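Local coordinates for protein Alpha/beta hydrolase (Legionella pneumophila subsp. pneumophila str. Philadelphia 1, PDB 4EZI) that is of unknown function but has the alpha/beta-hydrolase fold and probably hydrolyses ester bonds, perhaps those of lipids such as triacylglycerols, at residues 41-46 with 63-68; 59-64 with 90-95; 177-182 with 302-307; 316-321 with 349-354; 321-326 with 342-347. All coordinates share one frame; numbering follows the deposited sequence.

In the fold
Interactions 1 and 2 share strand 57-67 near one edge of the central sheet and touch each other: Lys45 CD lies 3.6 Å from Ser92 CB, and Ile46 N is 2.9 Å from Gly62 O. Interactions 4 and 5 belong to the other end of the sheet, their centres about 8 Å apart; they share Val321 and meet where Lys316 N is 3.1 Å from Ser344 OG. Interaction 4 holds the histidine and aspartate of a probable Ser-His-Asp triad. Interaction 3 packs the helix that follows the putative nucleophile, its centre about 25 Å from that of interaction 4; its nearest atoms come within about 6 Å of interaction 5.

Interaction 1 of 5, residues 41-46 with 63-68; sequences LQLYKI and LVAMPI
Ala65 CB is the small knob on which two leucines of the neighbouring strand close: Leu43 CD2 touches it at 3.6 Å and Leu41 CD1 at 3.8 Å. Leu41 uses its other branch elsewhere, with CD2 lying against the Pro67 ring, 3.9 Å from Pro67 CG. The two leucines rise side by side, and the methyl of Ala65 fits the dip between their ends. Leu102 of helix 99-108 covers this side of the sheet, touching Leu41, Leu43 and Ala65.

On the face carrying Gln42, Tyr44, Val64 and Met66 the longer side chains of Tyr44 and Met66 meet. The extended selenomethionine Met66 crosses Tyr44 at about a right angle and brings SE to 4.2 Å from Tyr44 CE2, an oblique Met-aromatic contact. Gln42 folds back at chi2 (68°), which carries NE2 above one face of the Tyr44 ring, toward its rim, and lets it donate to Leu43 O. Farther along, Val64 CG2 sits against Ile46 CD1 at 4.0 Å. After Pro67, Ile68 turns CD1 back to the backbone of Leu41.

Strands 41-51 and 57-67 form an antiparallel beta hairpin. Gln42 with Met66 and Tyr44 with Val64 are hydrogen-bonded pairs; Val64 N to Tyr44 O is almost straight (2.9 Å, 175°). The chemistry is thus divided: paired amides satisfy the backbone between the strands, apolar groups lie under helix 99-108 (Leu41, Leu43, Ala65) and helix 134-154 (Ile46, Val64, Met66), and Gln42 and Tyr44 bring polar groups to the latter face.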
# COMPACT_ATOMS: atom_id res chain seq x y z
N LEU A 41 4.11 -18.16 13.35
CA LEU A 41 4.77 -17.87 12.06
C LEU A 41 6.28 -17.87 12.21
O LEU A 41 6.80 -17.48 13.26
CB LEU A 41 4.36 -16.49 11.51
CG LEU A 41 2.89 -16.10 11.60
CD1 LEU A 41 2.68 -14.69 11.06
CD2 LEU A 41 2.03 -17.12 10.85
N GLN A 42 6.98 -18.27 11.14
CA GLN A 42 8.41 -18.01 10.98
C GLN A 42 8.56 -16.79 10.06
O GLN A 42 7.92 -16.70 9.01
CB GLN A 42 9.11 -19.21 10.37
CG GLN A 42 10.60 -18.97 9.95
CD GLN A 42 11.56 -18.74 11.10
OE1 GLN A 42 11.64 -19.56 12.01
NE2 GLN A 42 12.34 -17.64 11.03
N LEU A 43 9.43 -15.86 10.47
CA LEU A 43 9.64 -14.62 9.76
C LEU A 43 11.00 -14.57 9.08
O LEU A 43 12.01 -14.99 9.67
CB LEU A 43 9.59 -13.44 10.75
CG LEU A 43 8.38 -13.27 11.64
CD1 LEU A 43 8.48 -11.98 12.47
CD2 LEU A 43 7.16 -13.24 10.83
N TYR A 44 11.01 -13.97 7.89
CA TYR A 44 12.22 -13.70 7.12
C TYR A 44 12.17 -12.29 6.59
O TYR A 44 11.12 -11.85 6.08
CB TYR A 44 12.34 -14.65 5.94
CG TYR A 44 12.60 -16.09 6.33
CD1 TYR A 44 13.89 -16.51 6.63
CD2 TYR A 44 11.58 -17.00 6.40
CE1 TYR A 44 14.15 -17.83 6.98
CE2 TYR A 44 11.83 -18.33 6.79
CZ TYR A 44 13.12 -18.71 7.09
OH TYR A 44 13.38 -20.02 7.45
N LYS A 45 13.29 -11.59 6.66
CA LYS A 45 13.48 -10.36 5.88
C LYS A 45 14.25 -10.73 4.62
O LYS A 45 15.30 -11.41 4.71
CB LYS A 45 14.26 -9.30 6.69
CG LYS A 45 14.72 -8.10 5.87
CD LYS A 45 15.18 -6.94 6.77
CE LYS A 45 16.50 -7.15 7.38
NZ LYS A 45 17.45 -7.08 6.29
N ILE A 46 13.74 -10.31 3.47
CA ILE A 46 14.38 -10.62 2.21
C ILE A 46 14.80 -9.35 1.49
O ILE A 46 14.24 -8.28 1.68
CB ILE A 46 13.49 -11.51 1.30
CG1 ILE A 46 12.31 -10.75 0.66
CG2 ILE A 46 12.96 -12.74 2.05
CD1 ILE A 46 11.51 -11.64 -0.35
N LEU A 63 9.18 -8.26 4.11
CA LEU A 63 8.96 -9.32 5.07
C LEU A 63 8.17 -10.46 4.45
O LEU A 63 7.20 -10.24 3.73
CB LEU A 63 8.15 -8.78 6.24
CG LEU A 63 8.07 -9.67 7.49
CD1 LEU A 63 9.42 -9.77 8.20
CD2 LEU A 63 7.01 -9.15 8.44
N VAL A 64 8.57 -11.69 4.78
CA VAL A 64 7.78 -12.88 4.48
C VAL A 64 7.52 -13.63 5.79
O VAL A 64 8.44 -13.88 6.57
CB VAL A 64 8.49 -13.83 3.50
CG1 VAL A 64 7.62 -15.04 3.20
CG2 VAL A 64 8.87 -13.09 2.23
N ALA A 65 6.27 -13.99 6.05
CA ALA A 65 5.86 -14.70 7.25
C ALA A 65 5.13 -15.97 6.86
O ALA A 65 4.16 -15.92 6.11
CB ALA A 65 4.96 -13.82 8.10
N MSE A 66 5.63 -17.11 7.35
CA MSE A 66 5.17 -18.44 6.96
C MSE A 66 4.54 -19.15 8.17
O MSE A 66 5.26 -19.47 9.13
CB MSE A 66 6.34 -19.29 6.44
CG MSE A 66 6.89 -18.79 5.13
SE MSE A 66 8.54 -19.71 4.64
CE MSE A 66 8.92 -18.85 2.94
N PRO A 67 3.23 -19.44 8.11
CA PRO A 67 2.64 -20.31 9.14
C PRO A 67 3.39 -21.63 9.27
O PRO A 67 3.70 -22.29 8.29
CB PRO A 67 1.22 -20.53 8.61
CG PRO A 67 0.90 -19.32 7.80
CD PRO A 67 2.21 -18.93 7.17
N ILE A 68 3.68 -21.98 10.51
CA ILE A 68 4.39 -23.21 10.83
C ILE A 68 3.28 -24.30 11.06
O ILE A 68 2.27 -24.09 11.71
CB ILE A 68 5.27 -23.03 12.10
CG1 ILE A 68 6.28 -21.88 11.92
CG2 ILE A 68 5.98 -24.35 12.47
CD1 ILE A 68 6.88 -21.37 13.26

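Interaction 2 of 5, residues 59-64 with 90-95; sequences IASGLV and VPSRNN
Leu63 lays its whole side chain against the backbone carbonyl of Pro91: CB, CG and both methyls lie within 3.7 Å of Pro91 O, and CD2 comes closest at 3.4 Å. Swinging CG anti to the backbone N (chi1 -168°) sends the branch out from the strand and across that oxygen. The root of the leucine also meets the proline ring, Leu63 CB to Pro91 CB at 4.1 Å, while Leu63 CD2 reaches on to Asn94 CB at 4.3 Å. Pro91 O is not left to hydrocarbon alone, because Asn94 N donates to it (2.9 Å), closing the 3-10 turn 91-93.

One residue back along the strand, Gly62 turns its O to Ser92 CB (3.8 Å). Beyond it Ser61 OG and Ser92 OG are 4.1 Å apart, too far for a direct bond, but both are joined to the carboxylate of Asp117, whose OD2 pairs with each. Ser61 OG is also bonded to Asp123 N. Arg93 bends its chain back so that NH1 donates to Ser92 OG (2.9 Å, 149°), with the serine oxygen tilted about 20° from the guanidinium plane; the same NH1 forms a salt bridge with Asp123. A small polar network therefore borders the apolar patch around Leu63.

The contact lays the loop between strand 74-80 and helix 99-108 over strand 57-67. Lys45 and Leu43 of the adjacent strand 41-51 touch Ser92 and Asn94, and Leu102 of helix 99-108 packs against both Leu63 and Asn94.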
# COMPACT_ATOMS: atom_id res chain seq x y z
N ILE A 59 18.08 -2.92 -5.24
CA ILE A 59 17.82 -4.05 -4.35
C ILE A 59 16.91 -3.56 -3.22
O ILE A 59 17.28 -2.69 -2.44
CB ILE A 59 19.13 -4.68 -3.78
CG1 ILE A 59 20.08 -5.09 -4.90
CG2 ILE A 59 18.78 -5.85 -2.87
CD1 ILE A 59 19.52 -5.98 -5.95
N ALA A 60 15.70 -4.10 -3.18
CA ALA A 60 14.67 -3.68 -2.23
C ALA A 60 14.44 -4.77 -1.18
O ALA A 60 14.98 -5.87 -1.29
CB ALA A 60 13.38 -3.36 -3.01
N SER A 61 13.67 -4.44 -0.15
CA SER A 61 13.46 -5.34 0.99
C SER A 61 11.99 -5.53 1.33
O SER A 61 11.14 -4.74 0.90
CB SER A 61 14.25 -4.81 2.21
OG SER A 61 13.93 -3.46 2.53
N GLY A 62 11.69 -6.54 2.13
CA GLY A 62 10.37 -6.76 2.65
C GLY A 62 10.36 -7.95 3.58
O GLY A 62 11.42 -8.55 3.85
N LEU A 63 9.18 -8.26 4.11
CA LEU A 63 8.96 -9.32 5.07
C LEU A 63 8.17 -10.46 4.45
O LEU A 63 7.20 -10.24 3.73
CB LEU A 63 8.15 -8.78 6.24
CG LEU A 63 8.07 -9.67 7.49
CD1 LEU A 63 9.42 -9.77 8.20
CD2 LEU A 63 7.01 -9.15 8.44
N VAL A 64 8.57 -11.69 4.78
CA VAL A 64 7.78 -12.88 4.48
C VAL A 64 7.52 -13.63 5.79
O VAL A 64 8.44 -13.88 6.57
CB VAL A 64 8.49 -13.83 3.50
CG1 VAL A 64 7.62 -15.04 3.20
CG2 VAL A 64 8.87 -13.09 2.23
N VAL A 90 8.69 0.01 8.47
CA VAL A 90 8.24 -0.78 7.33
C VAL A 90 8.24 -2.25 7.74
O VAL A 90 8.94 -2.63 8.69
CB VAL A 90 9.09 -0.54 6.05
CG1 VAL A 90 8.83 0.89 5.52
CG2 VAL A 90 10.58 -0.81 6.30
N PRO A 91 7.52 -3.10 6.99
CA PRO A 91 7.31 -4.48 7.44
C PRO A 91 8.58 -5.31 7.71
O PRO A 91 8.56 -6.15 8.60
CB PRO A 91 6.44 -5.08 6.33
CG PRO A 91 5.64 -3.90 5.88
CD PRO A 91 6.63 -2.77 5.86
N SER A 92 9.66 -5.09 6.97
CA SER A 92 10.85 -5.90 7.20
C SER A 92 11.44 -5.73 8.59
O SER A 92 12.23 -6.57 9.02
CB SER A 92 11.93 -5.60 6.17
OG SER A 92 12.42 -4.28 6.28
N ARG A 93 11.07 -4.65 9.30
CA ARG A 93 11.50 -4.46 10.68
C ARG A 93 10.56 -5.10 11.69
O ARG A 93 10.92 -5.23 12.86
CB ARG A 93 11.69 -2.97 11.02
CG ARG A 93 12.94 -2.34 10.47
CD ARG A 93 12.97 -2.18 8.97
NE ARG A 93 14.19 -1.49 8.56
CZ ARG A 93 15.08 -1.91 7.68
NH1 ARG A 93 14.89 -2.99 6.96
NH2 ARG A 93 16.16 -1.18 7.46
N ASN A 94 9.36 -5.46 11.26
CA ASN A 94 8.34 -6.01 12.12
C ASN A 94 8.28 -5.39 13.53
O ASN A 94 8.42 -6.09 14.53
CB ASN A 94 8.40 -7.54 12.22
CG ASN A 94 7.12 -8.11 12.85
OD1 ASN A 94 6.03 -7.67 12.50
ND2 ASN A 94 7.26 -9.07 13.74
N ASN A 95 7.98 -4.10 13.57
CA ASN A 95 7.73 -3.46 14.83
C ASN A 95 6.28 -3.74 15.27
O ASN A 95 5.50 -4.39 14.57
CB ASN A 95 8.06 -1.96 14.78
CG ASN A 95 7.20 -1.19 13.83
OD1 ASN A 95 6.04 -1.53 13.59
ND2 ASN A 95 7.76 -0.12 13.28

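Interaction 3 of 5, residues 177-182 with 302-307; sequences VMFEML and YDFKPT
Phe179 and Phe304 form the aromatic part of this contact, an offset edge-to-face pair with planes 81° apart and centroids separated by 5.7 Å. The edge of Phe304 is turned toward the face of Phe179, and Phe304 CE2 meets Phe179 CD2 at 3.9 Å. Phe333 of helix 323-334 makes a further edge-to-face contact with Phe304.

Over one face of Phe304 lies Glu180, whose CB sits nearly above the ring centre (3.7 Å, 12° off the normal) in a CH-pi contact. The glutamate runs out extended and carries its carboxylate on across the ring, stacked at 26° to it. This helix, 170-185, follows the nucleophile elbow expected of an alpha/beta hydrolase, and the loop 302-307 passes along it on the way into strand 310-314.

Apolar packing continues at the far end of Phe179, where CZ is 3.8 Å from Pro306 CB. Separately, the oxygen Thr307 OG1 comes obliquely to the same ring, 3.4 Å from Phe179 CE1, as the two side chains slide past each other.

The polar links are few. Glu180 OE1 is hydrogen-bonded to His301 ND1, whereas OE2 receives a weak bond from a water that accepts from Asp303 N at 3.0 Å.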
# COMPACT_ATOMS: atom_id res chain seq x y z
N VAL A 177 -2.62 -0.97 -8.63
CA VAL A 177 -1.66 -0.92 -9.74
C VAL A 177 -0.89 -2.24 -9.89
O VAL A 177 -0.58 -2.67 -11.01
CB VAL A 177 -0.73 0.33 -9.68
CG1 VAL A 177 -1.59 1.59 -9.77
CG2 VAL A 177 0.18 0.34 -8.45
N MSE A 178 -0.64 -2.93 -8.78
CA MSE A 178 -0.08 -4.28 -8.81
C MSE A 178 -1.03 -5.23 -9.56
O MSE A 178 -0.60 -6.01 -10.40
CB MSE A 178 0.12 -4.76 -7.37
CG MSE A 178 0.64 -6.18 -7.27
SE MSE A 178 0.73 -6.72 -5.42
CE MSE A 178 1.69 -8.35 -5.76
N PHE A 179 -2.30 -5.19 -9.20
CA PHE A 179 -3.33 -6.01 -9.85
C PHE A 179 -3.37 -5.77 -11.37
O PHE A 179 -3.34 -6.72 -12.17
CB PHE A 179 -4.65 -5.65 -9.19
CG PHE A 179 -5.87 -6.46 -9.63
CD1 PHE A 179 -5.81 -7.76 -10.13
CD2 PHE A 179 -7.10 -5.87 -9.47
CE1 PHE A 179 -6.99 -8.44 -10.43
CE2 PHE A 179 -8.27 -6.56 -9.74
CZ PHE A 179 -8.20 -7.84 -10.24
N GLU A 180 -3.38 -4.50 -11.77
CA GLU A 180 -3.40 -4.13 -13.16
C GLU A 180 -2.19 -4.70 -13.89
O GLU A 180 -2.32 -5.26 -14.99
CB GLU A 180 -3.47 -2.60 -13.29
CG GLU A 180 -3.51 -2.10 -14.70
CD GLU A 180 -3.56 -0.61 -14.79
OE1 GLU A 180 -2.92 0.05 -13.94
OE2 GLU A 180 -4.20 -0.09 -15.73
N MSE A 181 -1.01 -4.54 -13.30
CA MSE A 181 0.22 -4.98 -13.93
C MSE A 181 0.34 -6.49 -13.98
O MSE A 181 0.87 -7.03 -14.95
CB MSE A 181 1.43 -4.35 -13.24
CG MSE A 181 2.75 -4.63 -13.93
SE MSE A 181 4.27 -3.75 -13.10
CE MSE A 181 3.97 -1.92 -13.73
N LEU A 182 -0.14 -7.18 -12.95
CA LEU A 182 -0.19 -8.64 -13.00
C LEU A 182 -1.06 -9.13 -14.17
O LEU A 182 -0.66 -10.00 -14.94
CB LEU A 182 -0.70 -9.23 -11.69
CG LEU A 182 0.30 -9.25 -10.52
CD1 LEU A 182 -0.42 -9.70 -9.26
CD2 LEU A 182 1.51 -10.14 -10.83
N TYR A 302 -8.26 3.02 -12.62
CA TYR A 302 -9.54 2.44 -12.26
C TYR A 302 -10.35 2.09 -13.50
O TYR A 302 -11.56 1.96 -13.41
CB TYR A 302 -10.30 3.37 -11.32
CG TYR A 302 -10.42 4.79 -11.82
CD1 TYR A 302 -11.42 5.13 -12.69
CD2 TYR A 302 -9.50 5.78 -11.44
CE1 TYR A 302 -11.53 6.43 -13.21
CE2 TYR A 302 -9.61 7.08 -11.95
CZ TYR A 302 -10.63 7.39 -12.83
OH TYR A 302 -10.75 8.67 -13.34
N ASP A 303 -9.66 1.90 -14.62
CA ASP A 303 -10.33 1.61 -15.89
C ASP A 303 -9.64 0.48 -16.64
O ASP A 303 -9.23 0.62 -17.80
CB ASP A 303 -10.36 2.88 -16.75
CG ASP A 303 -11.28 2.75 -17.96
OD1 ASP A 303 -12.28 1.99 -17.90
OD2 ASP A 303 -11.01 3.44 -18.97
N PHE A 304 -9.50 -0.65 -15.97
CA PHE A 304 -9.00 -1.88 -16.57
C PHE A 304 -9.91 -3.01 -16.14
O PHE A 304 -10.64 -2.91 -15.16
CB PHE A 304 -7.55 -2.15 -16.17
CG PHE A 304 -7.33 -2.39 -14.69
CD1 PHE A 304 -7.09 -1.33 -13.84
CD2 PHE A 304 -7.37 -3.68 -14.16
CE1 PHE A 304 -6.88 -1.55 -12.47
CE2 PHE A 304 -7.16 -3.90 -12.80
CZ PHE A 304 -6.91 -2.83 -11.97
N LYS A 305 -9.89 -4.09 -16.92
CA LYS A 305 -10.69 -5.25 -16.62
C LYS A 305 -10.09 -6.04 -15.46
O LYS A 305 -8.96 -6.54 -15.58
CB LYS A 305 -10.80 -6.15 -17.85
CG LYS A 305 -11.69 -7.38 -17.64
CD LYS A 305 -11.78 -8.25 -18.89
CE LYS A 305 -12.68 -9.45 -18.66
NZ LYS A 305 -12.51 -10.49 -19.72
N PRO A 306 -10.84 -6.18 -14.36
CA PRO A 306 -10.32 -7.00 -13.27
C PRO A 306 -10.33 -8.47 -13.66
O PRO A 306 -11.26 -8.93 -14.34
CB PRO A 306 -11.30 -6.76 -12.13
CG PRO A 306 -12.08 -5.58 -12.50
CD PRO A 306 -12.09 -5.50 -13.98
N THR A 307 -9.29 -9.19 -13.25
CA THR A 307 -9.16 -10.61 -13.54
C THR A 307 -9.34 -11.47 -12.27
O THR A 307 -8.95 -12.64 -12.23
CB THR A 307 -7.78 -10.88 -14.16
OG1 THR A 307 -6.77 -10.37 -13.27
CG2 THR A 307 -7.67 -10.23 -15.57
O HOH W 1 -6.78 1.97 -15.62

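Interaction 4 of 5, residues 316-321 with 349-354; sequences KGDRDV and LDHVQA
His351, which has the most surface covered by the contact, gives its ND1 hydrogen to Asp318 OD2 in a short, nearly straight bond (2.7 Å, 166°). The aspartate oxygen lies in the plane of the imidazole and accepts on its syn lone pair, although carboxylate and ring are turned 57° apart. Having CG anti to the backbone N (chi1 -167°) puts the ring with its ND1 edge to Asp318 and one face under Asp320. Gly317, next in covered surface, brings its CA to 3.2 Å from Leu349 O in a CA-H...O contact.

Asp318 OD1 has two amide donors: Asp320 N (2.7 Å), nearly along the C-O axis, makes an Asx turn, and Val321 N (3.0 Å) comes from above the plane; together they hold the carboxylate. His351 NE2 bonds to Ser169 OG on the putative nucleophile elbow. The arrangement fits a Ser-His-Asp triad, probably the catalytic one, as in alpha/beta hydrolases, with acid and histidine on loops after successive strands of the sheet.

Asp320 CB stands over the ring face, offset toward the rim, 3.9 Å from the His351 centroid in a CH-pi contact. Its OD2 is held by Arg217 and Tyr221, while OD1 takes a hydrogen from a water that also accepts from Arg319 N and His351 N.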
# COMPACT_ATOMS: atom_id res chain seq x y z
N LYS A 316 -17.00 6.02 4.54
CA LYS A 316 -17.58 7.29 4.15
C LYS A 316 -17.21 8.42 5.10
O LYS A 316 -17.36 9.60 4.76
CB LYS A 316 -19.12 7.17 3.98
CG LYS A 316 -19.50 6.36 2.77
CD LYS A 316 -21.00 6.11 2.70
CE LYS A 316 -21.39 5.38 1.44
NZ LYS A 316 -22.87 5.24 1.38
N GLY A 317 -16.64 8.08 6.26
CA GLY A 317 -16.09 9.09 7.17
C GLY A 317 -14.69 9.54 6.84
O GLY A 317 -14.11 10.33 7.57
N ASP A 318 -14.11 9.03 5.77
CA ASP A 318 -12.72 9.35 5.46
C ASP A 318 -12.52 10.84 5.17
O ASP A 318 -13.21 11.38 4.31
CB ASP A 318 -12.25 8.53 4.26
CG ASP A 318 -10.77 8.17 4.34
OD1 ASP A 318 -9.95 9.10 4.55
OD2 ASP A 318 -10.44 6.98 4.25
N ARG A 319 -11.58 11.44 5.89
CA ARG A 319 -11.15 12.81 5.65
C ARG A 319 -9.76 12.87 5.04
O ARG A 319 -9.21 13.96 4.87
CB ARG A 319 -11.26 13.66 6.92
CG ARG A 319 -12.64 13.70 7.57
CD ARG A 319 -13.76 13.93 6.59
NE ARG A 319 -13.62 15.11 5.75
CZ ARG A 319 -14.36 15.36 4.66
NH1 ARG A 319 -15.30 14.51 4.25
NH2 ARG A 319 -14.15 16.48 3.95
N ASP A 320 -9.19 11.71 4.72
CA ASP A 320 -7.85 11.67 4.10
C ASP A 320 -7.90 11.43 2.60
O ASP A 320 -7.09 12.02 1.87
CB ASP A 320 -6.98 10.58 4.69
CG ASP A 320 -6.47 10.87 6.08
OD1 ASP A 320 -7.16 11.55 6.86
OD2 ASP A 320 -5.35 10.41 6.39
N VAL A 321 -8.77 10.53 2.15
CA VAL A 321 -8.97 10.22 0.74
C VAL A 321 -10.48 10.19 0.45
O VAL A 321 -11.25 9.72 1.28
CB VAL A 321 -8.30 8.90 0.30
CG1 VAL A 321 -6.78 8.99 0.45
CG2 VAL A 321 -8.84 7.79 1.09
N LEU A 349 -16.44 7.02 10.87
CA LEU A 349 -15.07 6.67 11.30
C LEU A 349 -14.10 7.26 10.28
O LEU A 349 -14.33 7.18 9.07
CB LEU A 349 -14.86 5.17 11.39
CG LEU A 349 -15.63 4.44 12.49
CD1 LEU A 349 -15.33 2.96 12.39
CD2 LEU A 349 -15.32 5.03 13.88
N ASP A 350 -13.01 7.84 10.78
CA ASP A 350 -12.01 8.47 9.92
C ASP A 350 -11.03 7.44 9.35
O ASP A 350 -11.16 6.24 9.56
CB ASP A 350 -11.36 9.66 10.62
CG ASP A 350 -10.36 9.27 11.70
OD1 ASP A 350 -9.79 8.16 11.66
OD2 ASP A 350 -10.12 10.14 12.57
N HIS A 351 -10.07 7.92 8.56
CA HIS A 351 -9.14 7.03 7.85
C HIS A 351 -8.38 6.12 8.79
O HIS A 351 -8.05 4.98 8.46
CB HIS A 351 -8.15 7.93 7.10
CG HIS A 351 -7.29 7.23 6.07
ND1 HIS A 351 -7.80 6.70 4.90
CD2 HIS A 351 -5.94 7.10 5.98
CE1 HIS A 351 -6.80 6.27 4.14
NE2 HIS A 351 -5.66 6.51 4.76
N VAL A 352 -8.05 6.63 9.96
CA VAL A 352 -7.29 5.85 10.94
C VAL A 352 -8.21 4.93 11.75
O VAL A 352 -7.95 3.72 11.89
CB VAL A 352 -6.48 6.77 11.86
CG1 VAL A 352 -5.72 5.96 12.90
CG2 VAL A 352 -5.54 7.65 11.02
N GLN A 353 -9.28 5.49 12.26
CA GLN A 353 -10.21 4.72 13.06
C GLN A 353 -10.80 3.52 12.31
O GLN A 353 -11.09 2.48 12.90
CB GLN A 353 -11.36 5.60 13.55
CG GLN A 353 -10.94 6.76 14.44
CD GLN A 353 -12.01 7.84 14.57
OE1 GLN A 353 -12.79 8.09 13.65
NE2 GLN A 353 -12.04 8.48 15.72
N ALA A 354 -11.06 3.71 11.02
CA ALA A 354 -11.68 2.68 10.20
C ALA A 354 -10.75 1.53 9.88
O ALA A 354 -11.21 0.48 9.45
CB ALA A 354 -12.22 3.29 8.90
O HOH W 2 -9.62 10.80 7.96

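Interaction 5 of 5, residues 321-326 with 342-347; sequences VPYAGA and IKSVSD
Ser344 OG takes a hydrogen bond from Lys316 N, in the loop after strand 310-314, and a weak one from Ser346 N at 3.3 Å. The serine CB faces the ring of Tyr323, whose OH approaches Ser344 CB to 3.4 Å. Tyr323 OH is also 3.3 Å from Ser344 N, at an angle too poor for a hydrogen bond. Lys343 O lies near the plane of the tyrosine ring, at its edge.

Strand 310-314, helix 323-334 and strand 340-344 make a beta-alpha-beta unit, and in that unit Tyr323 spans the gap to the outermost strand of the sheet. Side chains, not backbones, bridge this gap: the CA atoms of Tyr323 and Ser344 are 8.7 Å from each other.

Ile342 meets the tyrosine coming the opposite way. Its CG1 is 3.5 Å from Tyr323 OH, and the extended chain puts Ile342 CD1 4.1 Å from Tyr323 CE2. That same methyl continues to Ala326, farther along the helix, where it packs 4.2 Å from Ala326 CB and close to Ala326 O. Lys316 also lies against Tyr323.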
# COMPACT_ATOMS: atom_id res chain seq x y z
N VAL A 321 -8.77 10.53 2.15
CA VAL A 321 -8.97 10.22 0.74
C VAL A 321 -10.48 10.19 0.45
O VAL A 321 -11.25 9.72 1.28
CB VAL A 321 -8.30 8.90 0.30
CG1 VAL A 321 -6.78 8.99 0.45
CG2 VAL A 321 -8.84 7.79 1.09
N PRO A 322 -10.89 10.69 -0.72
CA PRO A 322 -12.31 10.92 -0.95
C PRO A 322 -13.07 9.64 -1.24
O PRO A 322 -12.75 8.92 -2.19
CB PRO A 322 -12.32 11.84 -2.17
CG PRO A 322 -11.07 11.53 -2.89
CD PRO A 322 -10.06 11.21 -1.81
N TYR A 323 -14.10 9.38 -0.47
CA TYR A 323 -14.95 8.22 -0.72
C TYR A 323 -15.60 8.32 -2.10
O TYR A 323 -15.85 7.30 -2.74
CB TYR A 323 -15.98 8.02 0.39
CG TYR A 323 -16.54 6.61 0.36
CD1 TYR A 323 -15.87 5.58 1.01
CD2 TYR A 323 -17.67 6.29 -0.35
CE1 TYR A 323 -16.31 4.30 0.98
CE2 TYR A 323 -18.13 4.96 -0.40
CZ TYR A 323 -17.43 3.97 0.27
OH TYR A 323 -17.86 2.67 0.24
N ALA A 324 -15.89 9.54 -2.55
CA ALA A 324 -16.41 9.74 -3.90
C ALA A 324 -15.50 9.13 -4.97
O ALA A 324 -15.97 8.69 -6.02
CB ALA A 324 -16.67 11.22 -4.19
N GLY A 325 -14.20 9.11 -4.72
CA GLY A 325 -13.29 8.46 -5.65
C GLY A 325 -13.52 6.95 -5.72
O GLY A 325 -13.51 6.35 -6.79
N ALA A 326 -13.77 6.34 -4.57
CA ALA A 326 -14.07 4.89 -4.54
C ALA A 326 -15.36 4.60 -5.30
O ALA A 326 -15.43 3.62 -6.05
CB ALA A 326 -14.16 4.39 -3.10
N ILE A 342 -18.41 -2.72 -3.60
CA ILE A 342 -17.96 -1.57 -2.82
C ILE A 342 -18.61 -1.66 -1.44
O ILE A 342 -19.77 -2.05 -1.30
CB ILE A 342 -18.30 -0.22 -3.53
CG1 ILE A 342 -17.66 0.93 -2.76
CG2 ILE A 342 -19.82 -0.01 -3.74
CD1 ILE A 342 -17.77 2.28 -3.50
N LYS A 343 -17.82 -1.36 -0.41
CA LYS A 343 -18.27 -1.43 0.96
C LYS A 343 -17.70 -0.28 1.78
O LYS A 343 -16.49 -0.02 1.74
CB LYS A 343 -17.82 -2.76 1.59
CG LYS A 343 -18.01 -2.89 3.07
CD LYS A 343 -19.44 -3.02 3.48
CE LYS A 343 -19.52 -3.28 4.99
NZ LYS A 343 -20.91 -3.25 5.50
N SER A 344 -18.58 0.36 2.53
CA SER A 344 -18.21 1.34 3.56
C SER A 344 -18.44 0.71 4.92
O SER A 344 -19.53 0.18 5.21
CB SER A 344 -19.07 2.61 3.45
OG SER A 344 -18.79 3.46 4.55
N VAL A 345 -17.43 0.82 5.78
CA VAL A 345 -17.51 0.28 7.12
C VAL A 345 -18.15 1.25 8.12
O VAL A 345 -18.45 0.84 9.26
CB VAL A 345 -16.12 -0.16 7.66
CG1 VAL A 345 -15.53 -1.21 6.77
CG2 VAL A 345 -15.17 1.03 7.83
N SER A 346 -18.39 2.50 7.72
CA SER A 346 -18.93 3.52 8.62
C SER A 346 -19.29 4.76 7.83
O SER A 346 -18.66 5.06 6.80
CB SER A 346 -17.86 3.93 9.66
OG SER A 346 -18.36 4.90 10.59
N ASP A 347 -20.27 5.52 8.33
CA ASP A 347 -20.53 6.85 7.82
C ASP A 347 -19.59 7.92 8.42
O ASP A 347 -19.50 9.03 7.88
CB ASP A 347 -21.98 7.26 8.08
CG ASP A 347 -22.97 6.62 7.13
OD1 ASP A 347 -22.57 6.09 6.07
OD2 ASP A 347 -24.19 6.68 7.44